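Local coordinates for protein xyloglucanase (Paenibacillus pabuli, PDB 2JEP) that hydrolyses xyloglucan, a plant cell-wall polysaccharide, as a family 5 glycoside hydrolase built on a TIM barrel, at residues I176-N181 with S262-S267; S36-E41 with G316-I321; M180-D185 with I321-S326; A201-F206 with Y238-P243; A194-L199 with D232-N237. One frame throughout, in Å; residues are numbered along the deposited sequence. Where two conformers were deposited one is given.

Contact 1. Residues I176-N181 with S262-S267; sequences IFESMN and SAHYYS
Asn181 and His264 make the close part of this contact: the amide oxygen OD1 of Asn181 stands 3.1 Å from CE1 of His264. It comes in at the ring edge, in the ring plane, with the amide turned 42° against the ring and the two side chains crossing at about a right angle. The ring's rotation is further fixed by a hydrogen bond between ND1 and Glu182, and Asn181 OD1 has its main partner in Arg87.

Next to this, Glu178 and Ser262 are only loosely matched. With CG anti to the backbone N (chi1 177°) and the rest of the chain extended, Glu178 reaches inward from strand 175-178, yet its OE2 stops 3.9 Å from Ser262 OG. Two waters complete the join. Water 1 is 2.8 Å from Glu178 OE2 and hydrogen-bonds Ser262 OG and, in the ring plane, His264 NE2. Water 2 lies 2.7 Å from Glu178 OE2, bonds Ser262 OG as well, and lies 3.0 Å from Asn181 O.

All four touching residues are buried within the barrel, so these waters are integral parts of the polar interior. Water 1 donates a hydrogen bond to Glu178 OE2, and water 2 lies at hydrogen-bonding distance, while OE1 forms a salt bridge with Arg87; together these would probably stabilise a buried carboxylate.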
# COMPACT_ATOMS: atom_id res chain seq x y z
N ILE A 176 7.52 7.73 -5.01
CA ILE A 176 7.88 7.09 -3.76
C ILE A 176 8.12 5.62 -4.00
O ILE A 176 7.33 4.98 -4.70
CB ILE A 176 6.74 7.26 -2.74
CG1 ILE A 176 6.51 8.76 -2.45
CG2 ILE A 176 7.00 6.46 -1.44
CD1 ILE A 176 5.17 9.04 -1.78
N PHE A 177 9.20 5.07 -3.45
CA PHE A 177 9.42 3.63 -3.49
C PHE A 177 8.99 3.04 -2.14
O PHE A 177 9.36 3.56 -1.09
CB PHE A 177 10.89 3.26 -3.69
CG PHE A 177 11.55 3.80 -4.95
CD1 PHE A 177 10.84 4.14 -6.08
CD2 PHE A 177 12.92 3.91 -5.00
CE1 PHE A 177 11.50 4.61 -7.21
CE2 PHE A 177 13.58 4.36 -6.13
CZ PHE A 177 12.87 4.73 -7.23
N GLU A 178 8.28 1.91 -2.20
CA GLU A 178 7.80 1.17 -1.03
C GLU A 178 8.50 -0.20 -1.04
O GLU A 178 8.45 -0.94 -2.03
CB GLU A 178 6.27 1.00 -1.14
CG GLU A 178 5.63 0.21 -0.06
CD GLU A 178 4.14 0.03 -0.26
OE1 GLU A 178 3.64 0.37 -1.34
OE2 GLU A 178 3.47 -0.46 0.67
N SER A 179 9.18 -0.50 0.07
CA SER A 179 10.13 -1.60 0.08
C SER A 179 9.54 -2.96 -0.25
O SER A 179 10.19 -3.79 -0.88
CB SER A 179 10.78 -1.68 1.45
OG SER A 179 9.81 -1.89 2.47
N MET A 180 8.31 -3.16 0.22
CA MET A 180 7.61 -4.43 0.09
C MET A 180 6.20 -4.18 0.60
O MET A 180 5.88 -3.04 0.97
CB MET A 180 8.36 -5.54 0.86
CG MET A 180 8.57 -5.21 2.31
SD MET A 180 10.02 -6.05 3.02
CE MET A 180 9.93 -5.52 4.72
N ASN A 181 5.37 -5.21 0.54
CA ASN A 181 3.95 -5.04 0.82
C ASN A 181 3.60 -5.56 2.21
O ASN A 181 3.90 -4.88 3.20
CB ASN A 181 3.13 -5.66 -0.34
CG ASN A 181 1.64 -5.56 -0.13
OD1 ASN A 181 1.16 -4.50 0.25
ND2 ASN A 181 0.91 -6.66 -0.39
N SER A 262 4.45 2.43 6.57
CA SER A 262 3.23 1.85 6.00
C SER A 262 2.47 1.02 6.99
O SER A 262 3.08 0.28 7.73
CB SER A 262 3.64 0.94 4.86
OG SER A 262 2.58 0.13 4.41
N ALA A 263 1.13 1.13 6.98
CA ALA A 263 0.25 0.14 7.61
C ALA A 263 -0.99 0.03 6.73
O ALA A 263 -1.27 0.95 5.92
CB ALA A 263 -0.14 0.53 9.08
N HIS A 264 -1.68 -1.11 6.84
CA HIS A 264 -2.93 -1.34 6.13
C HIS A 264 -4.06 -1.52 7.14
O HIS A 264 -3.81 -1.93 8.25
CB HIS A 264 -2.83 -2.58 5.23
CG HIS A 264 -1.86 -2.43 4.10
ND1 HIS A 264 -1.48 -3.47 3.28
CD2 HIS A 264 -1.13 -1.35 3.70
CE1 HIS A 264 -0.60 -3.02 2.39
NE2 HIS A 264 -0.38 -1.74 2.61
N TYR A 265 -5.29 -1.21 6.74
CA TYR A 265 -6.39 -1.21 7.69
C TYR A 265 -7.67 -1.74 7.07
O TYR A 265 -8.23 -1.12 6.17
CB TYR A 265 -6.63 0.20 8.22
CG TYR A 265 -7.50 0.24 9.45
CD1 TYR A 265 -6.98 -0.07 10.69
CD2 TYR A 265 -8.87 0.53 9.37
CE1 TYR A 265 -7.79 -0.04 11.82
CE2 TYR A 265 -9.66 0.56 10.50
CZ TYR A 265 -9.11 0.27 11.71
OH TYR A 265 -9.88 0.29 12.87
N TYR A 266 -8.13 -2.88 7.58
CA TYR A 266 -9.36 -3.50 7.14
C TYR A 266 -10.15 -4.02 8.36
O TYR A 266 -10.84 -5.04 8.26
CB TYR A 266 -9.06 -4.66 6.20
CG TYR A 266 -8.40 -4.32 4.87
CD1 TYR A 266 -9.14 -3.92 3.79
CD2 TYR A 266 -7.04 -4.46 4.70
CE1 TYR A 266 -8.56 -3.70 2.56
CE2 TYR A 266 -6.44 -4.24 3.48
CZ TYR A 266 -7.20 -3.84 2.41
OH TYR A 266 -6.67 -3.67 1.15
N SER A 267 -10.03 -3.33 9.49
CA SER A 267 -10.70 -3.79 10.70
C SER A 267 -12.03 -3.09 10.90
O SER A 267 -12.15 -1.91 10.61
CB SER A 267 -9.84 -3.52 11.92
OG SER A 267 -8.62 -4.25 11.88
O HOH W 1 1.24 0.43 2.02
O HOH W 2 3.59 -1.90 2.95

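Contact 2. Residues S36-E41 with G316-I321; sequences SQIVSE and GYPVVI
Pro318 meets the helix 35-42 with one edge of its ring, which touches two successive residues through neighbouring carbons. Its CG lies 3.9 Å from CG2 of Ile38, and the two side chains cross at about a right angle. Its CB lies 3.9 Å from CG2 of Val39, where the approach is oblique. Each helix residue therefore uses its CG2 methyl. In Val39 that branch stands anti to the carbonyl carbon because CG1 takes the place opposite the backbone N (chi1 168°).

The CA atoms of Val39 and Pro318 are 6.8 Å apart, near enough for such short side chains to close the gap. On the exposed side of the same helix, Gln37 NE2 donates to Glu41 OE2 with an N-H...O angle of 172°.

Ile38 and Pro318 both touch Met260 and Trp221; Val39 touches Val357. These lie around the starts of strands 259-265, 222-225 and 357-362, as Pro318 does for 319-324, so the helix covers the barrel's N-terminal end, as in many TIM barrels.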
# COMPACT_ATOMS: atom_id res chain seq x y z
N SER A 36 5.61 17.03 7.02
CA SER A 36 4.25 17.53 7.20
C SER A 36 3.66 17.94 5.86
O SER A 36 2.49 17.64 5.55
CB SER A 36 4.24 18.72 8.15
OG SER A 36 4.57 18.29 9.47
N GLN A 37 4.48 18.58 5.05
CA GLN A 37 4.02 19.09 3.76
C GLN A 37 3.68 17.93 2.80
O GLN A 37 2.74 18.03 2.01
CB GLN A 37 5.09 19.97 3.12
CG GLN A 37 4.70 20.59 1.81
CD GLN A 37 3.51 21.54 1.89
OE1 GLN A 37 3.12 22.01 2.98
NE2 GLN A 37 2.91 21.81 0.74
N ILE A 38 4.46 16.85 2.85
CA ILE A 38 4.23 15.76 1.87
C ILE A 38 2.85 15.13 2.12
O ILE A 38 2.11 14.83 1.19
CB ILE A 38 5.35 14.73 1.86
CG1 ILE A 38 5.13 13.77 0.66
CG2 ILE A 38 5.45 13.98 3.19
CD1 ILE A 38 6.34 13.16 0.04
N VAL A 39 2.48 14.95 3.38
CA VAL A 39 1.18 14.38 3.70
C VAL A 39 0.05 15.24 3.12
O VAL A 39 -0.88 14.73 2.48
CB VAL A 39 1.02 14.16 5.21
CG1 VAL A 39 -0.42 13.86 5.56
CG2 VAL A 39 1.98 13.06 5.69
N SER A 40 0.14 16.55 3.33
CA SER A 40 -0.83 17.46 2.75
C SER A 40 -0.95 17.32 1.23
O SER A 40 -2.06 17.23 0.69
CB SER A 40 -0.46 18.89 3.14
OG SER A 40 -0.39 18.98 4.56
N GLU A 41 0.19 17.30 0.55
CA GLU A 41 0.21 17.24 -0.89
C GLU A 41 -0.32 15.92 -1.44
O GLU A 41 -0.88 15.89 -2.52
CB GLU A 41 1.59 17.53 -1.44
CG GLU A 41 2.06 18.95 -1.17
CD GLU A 41 3.36 19.29 -1.85
OE1 GLU A 41 3.88 18.45 -2.62
OE2 GLU A 41 3.87 20.41 -1.63
N GLY A 316 8.64 12.48 13.22
CA GLY A 316 9.01 13.02 11.92
C GLY A 316 8.85 12.05 10.75
O GLY A 316 9.24 12.37 9.63
N TYR A 317 8.24 10.89 10.98
CA TYR A 317 7.97 9.94 9.90
C TYR A 317 6.52 10.07 9.44
O TYR A 317 5.60 9.81 10.23
CB TYR A 317 8.19 8.50 10.38
CG TYR A 317 9.59 8.20 10.82
CD1 TYR A 317 10.54 7.79 9.91
CD2 TYR A 317 9.98 8.31 12.16
CE1 TYR A 317 11.84 7.53 10.28
CE2 TYR A 317 11.28 8.03 12.55
CZ TYR A 317 12.21 7.62 11.61
OH TYR A 317 13.50 7.32 11.97
N PRO A 318 6.31 10.46 8.18
CA PRO A 318 4.94 10.34 7.67
C PRO A 318 4.46 8.90 7.75
O PRO A 318 5.25 7.97 7.64
CB PRO A 318 5.08 10.77 6.20
CG PRO A 318 6.31 11.62 6.16
CD PRO A 318 7.23 10.95 7.16
N VAL A 319 3.16 8.73 7.93
CA VAL A 319 2.51 7.42 7.88
C VAL A 319 1.57 7.40 6.69
O VAL A 319 0.83 8.36 6.45
CB VAL A 319 1.75 7.14 9.19
CG1 VAL A 319 0.87 5.89 9.09
CG2 VAL A 319 2.76 6.98 10.34
N VAL A 320 1.65 6.30 5.94
CA VAL A 320 0.74 6.04 4.85
C VAL A 320 -0.08 4.80 5.19
O VAL A 320 0.49 3.71 5.35
CB VAL A 320 1.52 5.82 3.52
CG1 VAL A 320 0.55 5.50 2.37
CG2 VAL A 320 2.38 7.06 3.19
N ILE A 321 -1.39 4.98 5.30
CA ILE A 321 -2.30 3.86 5.45
C ILE A 321 -2.55 3.41 4.01
O ILE A 321 -3.46 3.87 3.31
CB ILE A 321 -3.59 4.24 6.17
CG1 ILE A 321 -3.27 4.86 7.55
CG2 ILE A 321 -4.51 3.02 6.27
CD1 ILE A 321 -2.50 3.98 8.54

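Contact 3. Residues M180-D185 with I321-S326; sequences MNEVFD and IGEFGS
The OE2 of Glu323 is gripped by a salt bridge from Arg87 NH1 and by water 3, which donates to it over 2.7 Å and accepts from Asn181 ND2 at 2.9 Å. Asn181 OD1 lies 3.6 Å from the same OE2, its amide plane 28° from the carboxylate. Arg87 serves both, NH2 binding the amide oxygen and NH1 the carboxylate, which probably lets the two acceptors sit this close.

The other oxygen, Glu323 OE1, takes a hydrogen bond from Tyr266 OH. Two like charges come near each other here, Glu182 OE2 standing 3.8 Å from Glu323 OE1. Water 4 donates to each, 2.8 Å from Glu182 OE2 and 2.7 Å from Glu323 OE1. The two glutamates approach from opposite directions with carboxylate planes 36° apart, and Glu182 CD is 5.2 Å from Glu323 CD. Glutamates just past the fourth strand and at the end of the seventh are the acid/base and nucleophile of retaining family 5 enzymes, and this separation is consistent with that pairing.

Glu182 is steadied by Tyr135 at OE1. Glu323 extends straight beyond CG (chi2 179°), which carries its carboxylate out from strand 319-324; a bound 1,2-ethanediol lies about 4 Å from this side chain.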
# COMPACT_ATOMS: atom_id res chain seq x y z
N MET A 180 8.31 -3.16 0.22
CA MET A 180 7.61 -4.43 0.09
C MET A 180 6.20 -4.18 0.60
O MET A 180 5.88 -3.04 0.97
CB MET A 180 8.36 -5.54 0.86
CG MET A 180 8.57 -5.21 2.31
SD MET A 180 10.02 -6.05 3.02
CE MET A 180 9.93 -5.52 4.72
N ASN A 181 5.37 -5.21 0.54
CA ASN A 181 3.95 -5.04 0.82
C ASN A 181 3.60 -5.56 2.21
O ASN A 181 3.90 -4.88 3.20
CB ASN A 181 3.13 -5.66 -0.34
CG ASN A 181 1.64 -5.56 -0.13
OD1 ASN A 181 1.16 -4.50 0.25
ND2 ASN A 181 0.91 -6.66 -0.39
N GLU A 182 3.00 -6.74 2.27
CA GLU A 182 2.57 -7.37 3.52
C GLU A 182 3.43 -8.60 3.74
O GLU A 182 3.28 -9.62 3.07
CB GLU A 182 1.09 -7.79 3.44
CG GLU A 182 0.17 -6.61 3.25
CD GLU A 182 -1.30 -6.99 3.08
OE1 GLU A 182 -1.62 -8.18 2.84
OE2 GLU A 182 -2.15 -6.06 3.19
N VAL A 183 4.40 -8.44 4.64
CA VAL A 183 5.51 -9.40 4.82
C VAL A 183 5.41 -10.01 6.21
O VAL A 183 5.45 -9.31 7.23
CB VAL A 183 6.85 -8.69 4.54
CG1 VAL A 183 8.06 -9.51 4.97
CG2 VAL A 183 6.93 -8.36 3.04
N PHE A 184 5.19 -11.32 6.23
CA PHE A 184 5.11 -12.11 7.44
C PHE A 184 5.29 -13.58 7.06
O PHE A 184 5.66 -13.87 5.91
CB PHE A 184 3.82 -11.84 8.26
CG PHE A 184 2.52 -12.39 7.69
CD1 PHE A 184 2.18 -12.32 6.34
CD2 PHE A 184 1.58 -12.90 8.58
CE1 PHE A 184 0.93 -12.84 5.89
CE2 PHE A 184 0.36 -13.38 8.13
CZ PHE A 184 0.04 -13.35 6.79
N ASP A 185 5.07 -14.48 8.03
CA ASP A 185 5.26 -15.90 7.84
C ASP A 185 3.94 -16.63 7.62
O ASP A 185 3.96 -17.87 7.55
CB ASP A 185 6.01 -16.54 9.02
CG ASP A 185 5.27 -16.40 10.34
OD1 ASP A 185 4.20 -15.76 10.35
OD2 ASP A 185 5.80 -16.96 11.35
N ILE A 321 -1.39 4.98 5.30
CA ILE A 321 -2.30 3.86 5.45
C ILE A 321 -2.55 3.41 4.01
O ILE A 321 -3.46 3.87 3.31
CB ILE A 321 -3.59 4.24 6.17
CG1 ILE A 321 -3.27 4.86 7.55
CG2 ILE A 321 -4.51 3.02 6.27
CD1 ILE A 321 -2.50 3.98 8.54
N GLY A 322 -1.65 2.55 3.53
CA GLY A 322 -1.54 2.27 2.11
C GLY A 322 -2.67 1.51 1.48
O GLY A 322 -2.76 1.47 0.26
N GLU A 323 -3.51 0.89 2.31
CA GLU A 323 -4.74 0.23 1.86
C GLU A 323 -5.77 0.33 2.96
O GLU A 323 -5.46 0.12 4.13
CB GLU A 323 -4.52 -1.27 1.60
CG GLU A 323 -3.47 -1.59 0.56
CD GLU A 323 -3.25 -3.07 0.32
OE1 GLU A 323 -4.10 -3.87 0.77
OE2 GLU A 323 -2.23 -3.40 -0.33
N PHE A 324 -7.01 0.61 2.57
CA PHE A 324 -8.16 0.45 3.43
C PHE A 324 -9.39 0.30 2.52
O PHE A 324 -9.36 0.74 1.37
CB PHE A 324 -8.36 1.63 4.39
CG PHE A 324 -8.88 2.88 3.72
CD1 PHE A 324 -8.03 3.76 3.12
CD2 PHE A 324 -10.24 3.18 3.71
CE1 PHE A 324 -8.51 4.88 2.48
CE2 PHE A 324 -10.70 4.30 3.09
CZ PHE A 324 -9.86 5.15 2.47
N GLY A 325 -10.49 -0.23 3.05
CA GLY A 325 -11.73 -0.33 2.31
C GLY A 325 -12.59 -1.46 2.81
O GLY A 325 -12.19 -2.23 3.70
N SER A 326 -13.77 -1.58 2.21
CA SER A 326 -14.72 -2.62 2.57
C SER A 326 -15.38 -3.22 1.34
O SER A 326 -15.67 -2.51 0.36
CB SER A 326 -15.75 -2.11 3.57
OG SER A 326 -16.49 -1.02 3.07
O HOH W 3 -1.90 -6.08 -0.55
O HOH W 4 -4.10 -6.52 1.24

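Contact 4. Residues A201-F206 with Y238-P243; sequences AYNQIF and YGFTLP
Van der Waals packing joins Gln204 of helix 193-211 to Pro243. The amide oxygen OE1 of Gln204 lies 3.3 Å from Pro243 CA and 3.5 Å from its CB, and the side chain meets the proline ring obliquely. CG leaves anti to the backbone N (chi1 -171°), and a bend at chi2 (65°) then brings the amide over the CA-CB side of the proline. The backbones are close here, with CA atoms of Gln204 and Pro243 5.3 Å apart.

Direct polar bonds fix that amide: OE1 accepts from the backbone N of Thr244, so the same oxygen that touches Pro243 also grips the next residue of the loop. A turn earlier on the helix, Asn200 binds the backbone of Gly239 and Thr241.

A water-mediated link is the third kind. Water 5 accepts from Asn203 ND2 at 2.9 Å and donates to Thr241 O at 2.7 Å. Asn203 ND2 also donates to Pro225 O, while its OD1 is bonded to Ser179 OG, so both ends of the amide are committed.

The aromatic contribution is slight: Phe240 CE1 approaches Asn203 ND2 to 4.3 Å, at an oblique angle to the ring.

Together these bonds lay the irregular loop 238-243, which leads to strand 259-265, along an outer helix of the TIM barrel, the one that follows strand 175-178.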
# COMPACT_ATOMS: atom_id res chain seq x y z
N ALA A 201 15.87 -6.27 8.27
CA ALA A 201 17.05 -6.33 7.39
C ALA A 201 16.67 -5.98 5.96
O ALA A 201 17.41 -5.27 5.29
CB ALA A 201 17.72 -7.70 7.47
N TYR A 202 15.53 -6.48 5.48
CA TYR A 202 15.09 -6.13 4.13
C TYR A 202 14.89 -4.62 4.04
O TYR A 202 15.34 -3.98 3.09
CB TYR A 202 13.80 -6.86 3.72
CG TYR A 202 13.79 -8.37 3.85
CD1 TYR A 202 14.96 -9.12 3.84
CD2 TYR A 202 12.59 -9.06 3.94
CE1 TYR A 202 14.93 -10.48 4.00
CE2 TYR A 202 12.55 -10.43 4.10
CZ TYR A 202 13.72 -11.15 4.14
OH TYR A 202 13.66 -12.50 4.32
N ASN A 203 14.21 -4.03 5.02
CA ASN A 203 14.00 -2.58 4.94
C ASN A 203 15.33 -1.83 4.89
O ASN A 203 15.45 -0.86 4.15
CB ASN A 203 13.15 -2.05 6.10
CG ASN A 203 11.66 -2.30 5.92
OD1 ASN A 203 11.18 -2.39 4.80
ND2 ASN A 203 10.92 -2.37 7.04
N GLN A 204 16.30 -2.27 5.68
CA GLN A 204 17.62 -1.60 5.70
C GLN A 204 18.35 -1.74 4.37
O GLN A 204 18.94 -0.79 3.86
CB GLN A 204 18.46 -2.13 6.85
CG GLN A 204 19.73 -1.31 7.06
CD GLN A 204 19.39 0.11 7.48
OE1 GLN A 204 18.88 0.33 8.59
NE2 GLN A 204 19.61 1.08 6.59
N ILE A 205 18.35 -2.96 3.83
CA ILE A 205 18.96 -3.21 2.51
C ILE A 205 18.31 -2.35 1.44
O ILE A 205 19.00 -1.75 0.58
CB ILE A 205 18.84 -4.73 2.15
CG1 ILE A 205 19.75 -5.56 3.07
CG2 ILE A 205 19.23 -4.98 0.68
CD1 ILE A 205 19.36 -7.05 3.13
N PHE A 206 16.98 -2.31 1.45
CA PHE A 206 16.25 -1.46 0.51
C PHE A 206 16.72 -0.01 0.60
O PHE A 206 17.06 0.61 -0.42
CB PHE A 206 14.74 -1.61 0.77
CG PHE A 206 13.91 -0.48 0.27
CD1 PHE A 206 13.59 -0.36 -1.07
CD2 PHE A 206 13.37 0.44 1.16
CE1 PHE A 206 12.74 0.67 -1.50
CE2 PHE A 206 12.54 1.45 0.73
CZ PHE A 206 12.23 1.58 -0.60
N TYR A 238 7.37 -5.52 19.58
CA TYR A 238 7.41 -6.83 18.94
C TYR A 238 8.63 -7.04 18.06
O TYR A 238 8.83 -8.16 17.56
CB TYR A 238 6.16 -7.05 18.07
CG TYR A 238 4.88 -7.12 18.88
CD1 TYR A 238 4.50 -8.30 19.51
CD2 TYR A 238 4.06 -6.00 19.02
CE1 TYR A 238 3.32 -8.37 20.25
CE2 TYR A 238 2.87 -6.07 19.74
CZ TYR A 238 2.51 -7.25 20.36
OH TYR A 238 1.31 -7.28 21.07
N GLY A 239 9.44 -6.01 17.91
CA GLY A 239 10.67 -6.15 17.15
C GLY A 239 10.89 -5.18 16.01
O GLY A 239 11.98 -5.16 15.43
N PHE A 240 9.89 -4.36 15.66
CA PHE A 240 10.12 -3.40 14.56
C PHE A 240 11.26 -2.45 14.93
O PHE A 240 11.31 -1.96 16.05
CB PHE A 240 8.86 -2.58 14.29
CG PHE A 240 8.98 -1.62 13.13
CD1 PHE A 240 9.06 -2.08 11.83
CD2 PHE A 240 9.07 -0.26 13.34
CE1 PHE A 240 9.15 -1.18 10.78
CE2 PHE A 240 9.20 0.63 12.29
CZ PHE A 240 9.24 0.16 11.01
N THR A 241 12.14 -2.17 13.97
CA THR A 241 13.13 -1.14 14.10
C THR A 241 13.09 -0.19 12.91
O THR A 241 12.79 -0.60 11.79
CB THR A 241 14.56 -1.68 14.31
OG1 THR A 241 14.95 -2.44 13.16
CG2 THR A 241 14.65 -2.53 15.58
N LEU A 242 13.39 1.07 13.16
CA LEU A 242 13.48 2.06 12.10
C LEU A 242 14.83 1.95 11.40
O LEU A 242 15.86 1.84 12.06
CB LEU A 242 13.29 3.47 12.67
CG LEU A 242 11.85 3.76 13.11
CD1 LEU A 242 11.85 4.91 14.12
CD2 LEU A 242 10.93 4.03 11.91
N PRO A 243 14.84 1.97 10.07
CA PRO A 243 16.12 1.88 9.39
C PRO A 243 16.97 3.13 9.59
O PRO A 243 16.43 4.21 9.77
CB PRO A 243 15.74 1.75 7.92
CG PRO A 243 14.40 2.28 7.82
CD PRO A 243 13.73 2.08 9.12
O HOH W 5 12.27 -2.16 9.63

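Contact 5. Residues A194-L199 with D232-N237; sequences AYYTNL and DYTVGN
Tyr196 OH donates to the backbone oxygen of Tyr233 over 2.7 Å, the direct hydrogen bond between the two helices. The acceptor lies at the edge of the phenol ring, in its plane. Seen from the acceptor, the hydroxyl stands 44° out of the carbonyl plane, with a C=O...O angle of 124°, so it approaches from above that plane and not along a lone pair. The same hydroxyl comes within 3.7 Å of Thr234 CA, and CE2 of Tyr196 lies 3.4 Å from Tyr233 O.

In Tyr196 chi1 is -140°, away from the staggered positions, which suggests some torsional strain in reaching this carbonyl. The CA atoms of Tyr196 and Tyr233 are 10.0 Å apart, a gap the phenol ring bridges. Its hydroxyl also accepts from Trp227 N, so it takes part in two hydrogen bonds, as donor and as acceptor, and the Trp227 ring meets the Tyr196 ring.

The next shell fixes the receiving helix. Asn230 takes the hydroxyl of Thr234 on its backbone O and the N-H of Tyr233 on its OD1. The Tyr233 ring turns away from Tyr196; its OH bonds Asn190 and Tyr188 and its ring packs edge-to-face with Tyr238.

Further out, helix 193-211 follows strand 175-178 and the short helix 231-235 follows the adjacent strand 222-225, while Thr234 and Val235 lean on helix 298-313.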
# COMPACT_ATOMS: atom_id res chain seq x y z
N ALA A 194 12.94 -13.52 15.34
CA ALA A 194 13.98 -13.74 14.33
C ALA A 194 13.48 -13.35 12.94
O ALA A 194 14.19 -12.76 12.15
CB ALA A 194 14.44 -15.20 14.34
N TYR A 195 12.23 -13.71 12.65
CA TYR A 195 11.65 -13.33 11.37
C TYR A 195 11.48 -11.82 11.25
O TYR A 195 11.66 -11.25 10.17
CB TYR A 195 10.32 -14.03 11.14
CG TYR A 195 10.38 -15.53 11.04
CD1 TYR A 195 11.58 -16.20 10.82
CD2 TYR A 195 9.23 -16.29 11.17
CE1 TYR A 195 11.60 -17.60 10.74
CE2 TYR A 195 9.26 -17.68 11.11
CZ TYR A 195 10.44 -18.32 10.88
OH TYR A 195 10.47 -19.70 10.81
N TYR A 196 11.13 -11.17 12.37
CA TYR A 196 11.03 -9.71 12.37
C TYR A 196 12.38 -9.08 12.05
O TYR A 196 12.47 -8.08 11.32
CB TYR A 196 10.44 -9.17 13.69
CG TYR A 196 9.48 -8.03 13.54
CD1 TYR A 196 9.61 -7.06 12.54
CD2 TYR A 196 8.41 -7.89 14.41
CE1 TYR A 196 8.70 -6.03 12.40
CE2 TYR A 196 7.49 -6.86 14.28
CZ TYR A 196 7.64 -5.94 13.26
OH TYR A 196 6.69 -4.94 13.09
N THR A 197 13.46 -9.69 12.57
CA THR A 197 14.80 -9.22 12.24
C THR A 197 15.08 -9.32 10.74
O THR A 197 15.63 -8.40 10.16
CB THR A 197 15.83 -9.97 13.09
OG1 THR A 197 15.60 -9.59 14.44
CG2 THR A 197 17.27 -9.65 12.66
N ASN A 198 14.66 -10.40 10.10
CA ASN A 198 14.80 -10.49 8.64
C ASN A 198 14.04 -9.36 7.94
O ASN A 198 14.54 -8.75 7.04
CB ASN A 198 14.37 -11.87 8.12
CG ASN A 198 15.30 -12.98 8.59
OD1 ASN A 198 16.48 -12.73 8.91
ND2 ASN A 198 14.78 -14.20 8.63
N LEU A 199 12.80 -9.13 8.37
CA LEU A 199 12.00 -8.04 7.81
C LEU A 199 12.75 -6.71 7.92
O LEU A 199 12.86 -5.95 6.96
CB LEU A 199 10.63 -7.97 8.52
CG LEU A 199 9.57 -7.03 7.96
CD1 LEU A 199 8.20 -7.45 8.49
CD2 LEU A 199 9.84 -5.57 8.31
N ASP A 232 -0.72 -2.79 15.31
CA ASP A 232 -0.30 -3.22 16.65
C ASP A 232 1.09 -3.83 16.64
O ASP A 232 1.90 -3.58 17.54
CB ASP A 232 -1.25 -4.26 17.19
CG ASP A 232 -2.57 -3.67 17.68
OD1 ASP A 232 -2.72 -2.44 17.77
OD2 ASP A 232 -3.44 -4.51 18.00
N TYR A 233 1.39 -4.62 15.62
CA TYR A 233 2.70 -5.28 15.57
C TYR A 233 3.83 -4.37 15.09
O TYR A 233 4.99 -4.76 15.18
CB TYR A 233 2.65 -6.56 14.72
CG TYR A 233 1.78 -7.67 15.28
CD1 TYR A 233 1.75 -7.93 16.65
CD2 TYR A 233 0.98 -8.45 14.46
CE1 TYR A 233 0.98 -8.94 17.17
CE2 TYR A 233 0.21 -9.47 14.99
CZ TYR A 233 0.21 -9.70 16.33
OH TYR A 233 -0.57 -10.72 16.87
N THR A 234 3.48 -3.19 14.59
CA THR A 234 4.43 -2.17 14.18
C THR A 234 4.70 -1.16 15.29
O THR A 234 5.84 -0.74 15.49
CB THR A 234 3.95 -1.48 12.88
OG1 THR A 234 3.68 -2.48 11.90
CG2 THR A 234 4.97 -0.51 12.36
N VAL A 235 3.66 -0.77 16.02
CA VAL A 235 3.85 0.21 17.09
C VAL A 235 4.23 -0.42 18.42
O VAL A 235 4.88 0.24 19.23
CB VAL A 235 2.63 1.15 17.30
CG1 VAL A 235 2.30 1.88 16.00
CG2 VAL A 235 1.41 0.39 17.88
N GLY A 236 3.84 -1.65 18.66
CA GLY A 236 4.13 -2.29 19.93
C GLY A 236 5.54 -2.84 20.01
O GLY A 236 6.34 -2.70 19.09
N ASN A 237 5.85 -3.47 21.15
CA ASN A 237 7.21 -3.94 21.40
C ASN A 237 7.40 -5.35 20.90
O ASN A 237 7.57 -6.30 21.68
CB ASN A 237 7.53 -3.83 22.90
CG ASN A 237 8.98 -4.12 23.19
OD1 ASN A 237 9.84 -4.00 22.31
ND2 ASN A 237 9.27 -4.49 24.43

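Overall arrangement
All five contacts belong to one closed eight-stranded parallel barrel and its helices and loops. Contacts 1 and 3, with centres 5 Å apart, share Met180 and Asn181 and lie near the chain centre; strands 259-265 and 319-324, on which they draw, are neighbours. Strand 319-324 also enters contact 2, at its opposite end, the centres of contacts 2 and 3 being about 17 Å apart, so one strand runs from the helix-capped floor to the probable catalytic end. Contacts 4 and 5, with centres 9 Å apart, both use helix 193-211 on the outside. Along the chain they are nested inside the loops closed by contacts 1, 2 and 3, and Met180 packs on Asn203 and Leu199, linking outer helix to centre.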